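Local coordinates for pyruvate kinase 1 (Trypanosoma brucei brucei, PDB 4KCT), which catalyses the transfer of phosphate from phosphoenolpyruvate to ADP, giving pyruvate and ATP, and also has an intrinsic decarboxylase activity towards oxaloacetate, at residues L151-K156 against R160-H165; T133-P138 against I178-C183. One frame throughout, in Å; residues are numbered along the deposited sequence.

In the fold
Both contacts lie in the small beta-rich B domain, which pyruvate kinases insert into the barrel domain between its third strand, 80-84, and its fourth, 208-211. Of the contacting segments, 133-138 comes first, at the end of helix 132-135. Strands 141-144 and 149-158 follow, and a tight hairpin into strand 161-166 makes contact 1. The chain then passes strand 170-173, and the end of strand 177-179 with the turn after it returns to 133-138 as contact 2, closing a longer loop that encloses the whole hairpin. The two meet chiefly around Val136, whose CG1 packs 3.4 Å from Leu162 CD1, so that the helix end lies between hairpin and returning chain.

Contact 1 (L151-K156 against R160-H165); sequences LRVVSK and RTLKCH
A chi1 of 177° carries the Arg152 chain away from its own backbone N, and a bend at chi3 then turns the guanidinium across to His165, its hydrogen-bonded pair across the strands, which places its imidazole on the same face of the sheet. NH1 sits over one face of the ring, offset toward the rim and 3.3 Å from CG, with the two planes inclined by 38°; the Arg152 group also passes over His165 CB. Further along this face Lys163 starts out extended, then bends at chi3 and chi4. The bends bring NZ alongside Val154 CG1 and into a hydrogen bond of 3.1 Å with Ser155 OG, an oxygen that is also hydrogen-bonded to Glu157. These side chains project from the antiparallel hairpin of strands 149-158 and 161-166, interrupted by a classic beta bulge in which Val154 and Ser155 both oppose Lys163. Lys163 O therefore accepts two amides, Val154 N at 2.7 Å, in the carbonyl plane, and Ser155 N at 3.2 Å, tilted 19° from it. Lys163 N returns a bond to Ser155 O, while Arg152 and His165 pair through both backbone N and O atoms. The extra residue turns the Val154 side chain toward the partner strand, with CB 3.4 Å from Lys163 O and CG2 beside His165 N. The face bearing Val153, Cys164 and Leu162 is largely apolar: Val153 CG2 lies 4.2 Å from Cys164 SG. At the strand end Leu151 CB meets Cys164 CB. Val153 and Leu162 also pack on Val136, and Leu162 and Cys164 reach Val110 of strand 107-111. At the turn end, Leu162 CD2 packs against Lys156, 3.8 Å from its CA, where the two side chains cross at a slant, and the Lys156 chain then leads away.

Contact 2 (T133-P138 against I178-C183); sequences TNAVRP and INLPGC
Leu180 opens the 178-183 side of the contact by extending CD2 to Ala135 CB, 4.4 Å away, where strand 177-179 has just ended. It is the first residue of a type II beta turn, Leu180 to Cys183, which folds the chain over toward the C-terminal end of helix 132-135 within the B domain. Leu180 also packs on Ile142 of strand 141-144 and on Val185, and its backbone N is hydrogen-bonded to a bound glycerol, probably from the crystallisation liquor. Pro181 and Gly182 occupy the two middle positions of the turn; the positive phi of Gly182, 83°, suits its place as the third residue. Cys183 N then closes the turn with a 3.0 Å hydrogen bond to Leu180 O. With SG anti to its carbonyl carbon (chi1 -58°), Cys183 directs the sulfur at the point where the helix gives way to Val136. Its CB faces Ala135 CB at 4.3 Å, an apolar approach that accompanies the Leu180 contact. The sulfur itself comes to rest 4.0 Å from Val136 CB and 3.4 Å from Ala135 O.

Contact 1 (L151-K156 against R160-H165)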
ATOM      1  N   LEU A 151      26.437 -41.006  -3.427  1.00 24.15           N
ATOM      2  CA  LEU A 151      27.034 -41.554  -4.637  1.00 29.37           C
ATOM      3  C   LEU A 151      26.656 -40.659  -5.791  1.00 29.83           C
ATOM      4  O   LEU A 151      25.507 -40.218  -5.888  1.00 30.43           O
ATOM      5  CB  LEU A 151      26.479 -42.966  -4.905  1.00 27.73           C
ATOM      6  CG  LEU A 151      26.457 -43.920  -3.705  1.00 30.41           C
ATOM      7  CD1 LEU A 151      25.590 -45.143  -4.013  1.00 36.62           C
ATOM      8  CD2 LEU A 151      27.855 -44.355  -3.389  1.00 29.12           C
ATOM      9  N   ARG A 152      27.598 -40.443  -6.702  1.00 29.64           N
ATOM     10  CA  ARG A 152      27.294 -39.831  -7.982  1.00 27.75           C
ATOM     11  C   ARG A 152      27.173 -40.913  -9.022  1.00 27.35           C
ATOM     12  O   ARG A 152      28.051 -41.765  -9.138  1.00 27.64           O
ATOM     13  CB  ARG A 152      28.410 -38.863  -8.391  1.00 32.41           C
ATOM     14  CG  ARG A 152      28.194 -38.237  -9.768  1.00 37.39           C
ATOM     15  CD  ARG A 152      29.230 -37.153 -10.060  1.00 43.51           C
ATOM     16  NE  ARG A 152      30.568 -37.543  -9.616  1.00 45.96           N
ATOM     17  CZ  ARG A 152      31.458 -38.177 -10.374  1.00 48.57           C
ATOM     18  NH1 ARG A 152      32.636 -38.521  -9.871  1.00 51.62           N
ATOM     19  NH2 ARG A 152      31.173 -38.461 -11.636  1.00 49.52           N
ATOM     20  N   VAL A 153      26.095 -40.884  -9.792  1.00 26.46           N
ATOM     21  CA  VAL A 153      25.902 -41.887 -10.826  1.00 27.54           C
ATOM     22  C   VAL A 153      26.803 -41.543 -12.013  1.00 30.13           C
ATOM     23  O   VAL A 153      26.721 -40.444 -12.556  1.00 31.87           O
ATOM     24  CB  VAL A 153      24.447 -41.913 -11.320  1.00 29.79           C
ATOM     25  CG1 VAL A 153      24.306 -42.890 -12.485  1.00 24.18           C
ATOM     26  CG2 VAL A 153      23.497 -42.277 -10.174  1.00 29.41           C
ATOM     27  N   VAL A 154      27.694 -42.464 -12.372  1.00 30.18           N
ATOM     28  CA  VAL A 154      28.645 -42.226 -13.456  1.00 30.55           C
ATOM     29  C   VAL A 154      28.048 -42.641 -14.789  1.00 33.31           C
ATOM     30  O   VAL A 154      28.087 -41.887 -15.757  1.00 35.68           O
ATOM     31  CB  VAL A 154      29.969 -42.994 -13.253  1.00 31.08           C
ATOM     32  CG1 VAL A 154      30.931 -42.672 -14.384  1.00 35.24           C
ATOM     33  CG2 VAL A 154      30.596 -42.654 -11.904  1.00 33.86           C
ATOM     34  N   SER A 155      27.509 -43.852 -14.849  1.00 31.44           N
ATOM     35  CA  SER A 155      26.954 -44.351 -16.102  1.00 32.59           C
ATOM     36  C   SER A 155      25.925 -45.443 -15.856  1.00 33.55           C
ATOM     37  O   SER A 155      25.902 -46.071 -14.792  1.00 32.96           O
ATOM     38  CB  SER A 155      28.065 -44.877 -17.009  1.00 35.40           C
ATOM     39  OG  SER A 155      28.755 -45.929 -16.376  1.00 38.12           O
ATOM     40  N   LYS A 156      25.050 -45.636 -16.826  1.00 31.22           N
ATOM     41  CA  LYS A 156      24.148 -46.768 -16.818  1.00 34.02           C
ATOM     42  C   LYS A 156      24.774 -47.950 -17.555  1.00 35.89           C
ATOM     43  O   LYS A 156      25.096 -47.834 -18.723  1.00 38.89           O
ATOM     44  CB  LYS A 156      22.838 -46.383 -17.486  1.00 34.92           C
ATOM     45  CG  LYS A 156      21.895 -47.556 -17.680  1.00 37.04           C
ATOM     46  CD  LYS A 156      20.464 -47.078 -17.757  1.00 42.95           C
ATOM     47  CE  LYS A 156      19.759 -47.656 -18.959  1.00 46.77           C
ATOM     48  NZ  LYS A 156      18.364 -47.151 -19.001  1.00 48.89           N
ATOM     49  N   ARG A 160      19.345 -52.650 -15.524  1.00 24.68           N
ATOM     50  CA  ARG A 160      19.223 -52.841 -14.080  1.00 28.39           C
ATOM     51  C   ARG A 160      20.426 -52.398 -13.232  1.00 25.80           C
ATOM     52  O   ARG A 160      20.480 -52.697 -12.039  1.00 26.86           O
ATOM     53  CB  ARG A 160      18.874 -54.292 -13.775  1.00 29.06           C
ATOM     54  CG  ARG A 160      17.653 -54.773 -14.548  1.00 35.15           C
ATOM     55  CD  ARG A 160      16.769 -55.617 -13.663  1.00 35.77           C
ATOM     56  NE  ARG A 160      17.276 -56.966 -13.624  1.00 34.50           N
ATOM     57  CZ  ARG A 160      16.633 -57.991 -13.078  1.00 35.09           C
ATOM     58  NH1 ARG A 160      17.155 -59.191 -13.172  1.00 28.52           N
ATOM     59  NH2 ARG A 160      15.490 -57.806 -12.403  1.00 33.72           N
ATOM     60  N   THR A 161      21.390 -51.708 -13.836  1.00 25.14           N
ATOM     61  CA  THR A 161      22.671 -51.480 -13.151  1.00 25.18           C
ATOM     62  C   THR A 161      23.272 -50.108 -13.440  1.00 26.64           C
ATOM     63  O   THR A 161      23.428 -49.708 -14.596  1.00 24.12           O
ATOM     64  CB  THR A 161      23.699 -52.575 -13.504  1.00 33.75           C
ATOM     65  OG1 THR A 161      23.041 -53.847 -13.509  1.00 32.13           O
ATOM     66  CG2 THR A 161      24.864 -52.588 -12.476  1.00 26.01           C
ATOM     67  N   LEU A 162      23.606 -49.397 -12.375  1.00 23.75           N
ATOM     68  CA  LEU A 162      24.301 -48.132 -12.478  1.00 24.75           C
ATOM     69  C   LEU A 162      25.700 -48.271 -11.884  1.00 25.73           C
ATOM     70  O   LEU A 162      25.889 -48.907 -10.842  1.00 27.77           O
ATOM     71  CB  LEU A 162      23.523 -47.037 -11.736  1.00 25.08           C
ATOM     72  CG  LEU A 162      22.097 -46.812 -12.245  1.00 26.03           C
ATOM     73  CD1 LEU A 162      21.371 -45.807 -11.353  1.00 24.78           C
ATOM     74  CD2 LEU A 162      22.124 -46.329 -13.686  1.00 27.09           C
ATOM     75  N   LYS A 163      26.679 -47.674 -12.546  1.00 23.78           N
ATOM     76  CA  LYS A 163      27.997 -47.542 -11.979  1.00 27.24           C
ATOM     77  C   LYS A 163      28.104 -46.177 -11.296  1.00 26.38           C
ATOM     78  O   LYS A 163      27.732 -45.153 -11.881  1.00 27.20           O
ATOM     79  CB  LYS A 163      29.047 -47.667 -13.087  1.00 29.58           C
ATOM     80  CG  LYS A 163      30.476 -47.580 -12.593  1.00 37.10           C
ATOM     81  CD  LYS A 163      31.459 -48.014 -13.681  1.00 46.47           C
ATOM     82  CE  LYS A 163      32.298 -46.837 -14.165  1.00 53.04           C
ATOM     83  NZ  LYS A 163      31.729 -46.193 -15.388  1.00 61.01           N
ATOM     84  N   CYS A 164      28.583 -46.168 -10.052  1.00 25.76           N
ATOM     85  CA  CYS A 164      28.497 -44.969  -9.198  1.00 25.23           C
ATOM     86  C   CYS A 164      29.857 -44.642  -8.581  1.00 26.57           C
ATOM     87  O   CYS A 164      30.702 -45.519  -8.404  1.00 29.36           O
ATOM     88  CB  CYS A 164      27.471 -45.172  -8.076  1.00 25.64           C
ATOM     89  SG  CYS A 164      25.772 -45.420  -8.651  1.00 30.60           S
ATOM     90  N   HIS A 165      30.035 -43.385  -8.214  1.00 26.63           N
ATOM     91  CA  HIS A 165      31.267 -42.932  -7.589  1.00 27.49           C
ATOM     92  C   HIS A 165      30.964 -42.564  -6.166  1.00 28.34           C
ATOM     93  O   HIS A 165      30.095 -41.740  -5.919  1.00 27.67           O
ATOM     94  CB  HIS A 165      31.789 -41.709  -8.347  1.00 28.79           C
ATOM     95  CG  HIS A 165      32.955 -41.016  -7.674  1.00 37.02           C
ATOM     96  ND1 HIS A 165      32.792 -40.129  -6.662  1.00 37.66           N
ATOM     97  CD2 HIS A 165      34.326 -41.020  -7.974  1.00 36.03           C
ATOM     98  CE1 HIS A 165      33.997 -39.616  -6.313  1.00 40.45           C
ATOM     99  NE2 HIS A 165      34.931 -40.162  -7.114  1.00 40.56           N
TER

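Contact 2 (T133-P138 against I178-C183)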
ATOM      1  N   THR A 133      16.872 -47.298 -12.667  1.00 26.48           N
ATOM      2  CA  THR A 133      17.660 -46.818 -13.818  1.00 31.16           C
ATOM      3  C   THR A 133      16.871 -45.893 -14.720  1.00 34.19           C
ATOM      4  O   THR A 133      17.441 -45.252 -15.587  1.00 35.95           O
ATOM      5  CB  THR A 133      18.234 -47.966 -14.680  1.00 34.83           C
ATOM      6  OG1 THR A 133      17.156 -48.741 -15.218  1.00 34.60           O
ATOM      7  CG2 THR A 133      19.144 -48.865 -13.858  1.00 29.92           C
ATOM      8  N   ASN A 134      15.562 -45.808 -14.509  1.00 31.12           N
ATOM      9  CA  ASN A 134      14.771 -44.739 -15.119  1.00 36.71           C
ATOM     10  C   ASN A 134      14.717 -43.487 -14.279  1.00 35.19           C
ATOM     11  O   ASN A 134      14.480 -42.419 -14.796  1.00 40.82           O
ATOM     12  CB  ASN A 134      13.351 -45.209 -15.414  1.00 38.83           C
ATOM     13  CG  ASN A 134      13.316 -46.291 -16.452  1.00 47.59           C
ATOM     14  OD1 ASN A 134      14.163 -46.322 -17.338  1.00 47.00           O
ATOM     15  ND2 ASN A 134      12.417 -47.252 -16.280  1.00 47.58           N
ATOM     16  N   ALA A 135      14.806 -43.645 -12.966  1.00 32.08           N
ATOM     17  CA  ALA A 135      14.593 -42.529 -12.050  1.00 29.55           C
ATOM     18  C   ALA A 135      15.810 -41.615 -11.997  1.00 32.92           C
ATOM     19  O   ALA A 135      15.668 -40.410 -11.882  1.00 35.90           O
ATOM     20  CB  ALA A 135      14.260 -43.036 -10.662  1.00 29.99           C
ATOM     21  N   VAL A 136      17.005 -42.202 -11.961  1.00 33.28           N
ATOM     22  CA  VAL A 136      18.225 -41.414 -11.802  1.00 34.24           C
ATOM     23  C   VAL A 136      19.164 -41.547 -13.000  1.00 36.42           C
ATOM     24  O   VAL A 136      19.435 -42.647 -13.472  1.00 39.25           O
ATOM     25  CB  VAL A 136      18.971 -41.726 -10.473  1.00 36.34           C
ATOM     26  CG1 VAL A 136      19.428 -43.159 -10.435  1.00 38.44           C
ATOM     27  CG2 VAL A 136      20.168 -40.800 -10.309  1.00 38.19           C
ATOM     28  N   ARG A 137      19.674 -40.408 -13.458  1.00 36.53           N
ATOM     29  CA  ARG A 137      20.457 -40.320 -14.680  1.00 39.33           C
ATOM     30  C   ARG A 137      21.934 -40.078 -14.324  1.00 38.06           C
ATOM     31  O   ARG A 137      22.239 -39.558 -13.240  1.00 36.39           O
ATOM     32  CB  ARG A 137      19.943 -39.155 -15.538  1.00 44.07           C
ATOM     33  CG  ARG A 137      18.865 -39.527 -16.547  1.00 52.38           C
ATOM     34  CD  ARG A 137      18.025 -40.693 -16.064  1.00 63.55           C
ATOM     35  NE  ARG A 137      16.662 -40.638 -16.583  1.00 83.25           N
ATOM     36  CZ  ARG A 137      16.226 -41.348 -17.620  1.00 85.39           C
ATOM     37  NH1 ARG A 137      14.965 -41.240 -18.016  1.00 86.16           N
ATOM     38  NH2 ARG A 137      17.047 -42.176 -18.254  1.00 86.67           N
ATOM     39  N   PRO A 138      22.857 -40.427 -15.245  1.00 40.37           N
ATOM     40  CA  PRO A 138      24.269 -40.121 -15.030  1.00 36.61           C
ATOM     41  C   PRO A 138      24.447 -38.666 -14.585  1.00 37.71           C
ATOM     42  O   PRO A 138      23.758 -37.785 -15.089  1.00 34.96           O
ATOM     43  CB  PRO A 138      24.880 -40.334 -16.418  1.00 37.32           C
ATOM     44  CG  PRO A 138      24.013 -41.375 -17.037  1.00 37.77           C
ATOM     45  CD  PRO A 138      22.622 -41.065 -16.557  1.00 40.68           C
ATOM     46  N   ILE A 178      17.458 -45.426   1.326  1.00 20.33           N
ATOM     47  CA  ILE A 178      17.912 -44.784   0.081  1.00 17.52           C
ATOM     48  C   ILE A 178      17.005 -43.579  -0.204  1.00 20.18           C
ATOM     49  O   ILE A 178      15.780 -43.656  -0.032  1.00 21.18           O
ATOM     50  CB  ILE A 178      17.808 -45.797  -1.107  1.00 19.05           C
ATOM     51  CG1 ILE A 178      18.854 -46.918  -0.960  1.00 15.47           C
ATOM     52  CG2 ILE A 178      17.912 -45.094  -2.469  1.00 18.50           C
ATOM     53  CD1 ILE A 178      20.294 -46.444  -1.149  1.00 19.74           C
ATOM     54  N   ASN A 179      17.599 -42.456  -0.620  1.00 20.95           N
ATOM     55  CA  ASN A 179      16.825 -41.342  -1.152  1.00 20.37           C
ATOM     56  C   ASN A 179      17.327 -41.005  -2.532  1.00 21.23           C
ATOM     57  O   ASN A 179      18.499 -41.145  -2.811  1.00 22.86           O
ATOM     58  CB  ASN A 179      16.938 -40.104  -0.239  1.00 21.50           C
ATOM     59  CG  ASN A 179      16.303 -40.335   1.126  1.00 21.97           C
ATOM     60  OD1 ASN A 179      16.931 -40.895   2.011  1.00 25.40           O
ATOM     61  ND2 ASN A 179      15.004 -40.083   1.223  1.00 22.20           N
ATOM     62  N   LEU A 180      16.411 -40.662  -3.422  1.00 21.65           N
ATOM     63  CA  LEU A 180      16.770 -40.336  -4.788  1.00 20.79           C
ATOM     64  C   LEU A 180      16.428 -38.865  -4.996  1.00 21.38           C
ATOM     65  O   LEU A 180      15.329 -38.534  -5.464  1.00 23.12           O
ATOM     66  CB  LEU A 180      15.952 -41.215  -5.748  1.00 22.27           C
ATOM     67  CG  LEU A 180      16.478 -42.594  -6.193  1.00 29.22           C
ATOM     68  CD1 LEU A 180      17.713 -43.137  -5.485  1.00 23.34           C
ATOM     69  CD2 LEU A 180      15.393 -43.642  -6.431  1.00 25.06           C
ATOM     70  N   PRO A 181      17.360 -37.966  -4.619  1.00 24.24           N
ATOM     71  CA  PRO A 181      16.998 -36.546  -4.450  1.00 28.93           C
ATOM     72  C   PRO A 181      16.633 -35.944  -5.791  1.00 29.58           C
ATOM     73  O   PRO A 181      17.295 -36.222  -6.788  1.00 31.17           O
ATOM     74  CB  PRO A 181      18.287 -35.911  -3.900  1.00 27.79           C
ATOM     75  CG  PRO A 181      19.380 -36.846  -4.306  1.00 27.34           C
ATOM     76  CD  PRO A 181      18.765 -38.226  -4.271  1.00 24.03           C
ATOM     77  N   GLY A 182      15.456 -35.339  -5.861  1.00 28.42           N
ATOM     78  CA  GLY A 182      15.031 -34.686  -7.094  1.00 28.48           C
ATOM     79  C   GLY A 182      14.424 -35.631  -8.119  1.00 30.16           C
ATOM     80  O   GLY A 182      14.017 -35.198  -9.178  1.00 29.82           O
ATOM     81  N   CYS A 183      14.315 -36.924  -7.786  1.00 27.91           N
ATOM     82  CA  CYS A 183      13.865 -37.934  -8.766  1.00 29.66           C
ATOM     83  C   CYS A 183      12.398 -38.292  -8.578  1.00 28.89           C
ATOM     84  O   CYS A 183      11.913 -38.433  -7.442  1.00 29.95           O
ATOM     85  CB  CYS A 183      14.713 -39.216  -8.662  1.00 31.61           C
ATOM     86  SG  CYS A 183      16.479 -38.966  -8.908  1.00 40.25           S
TER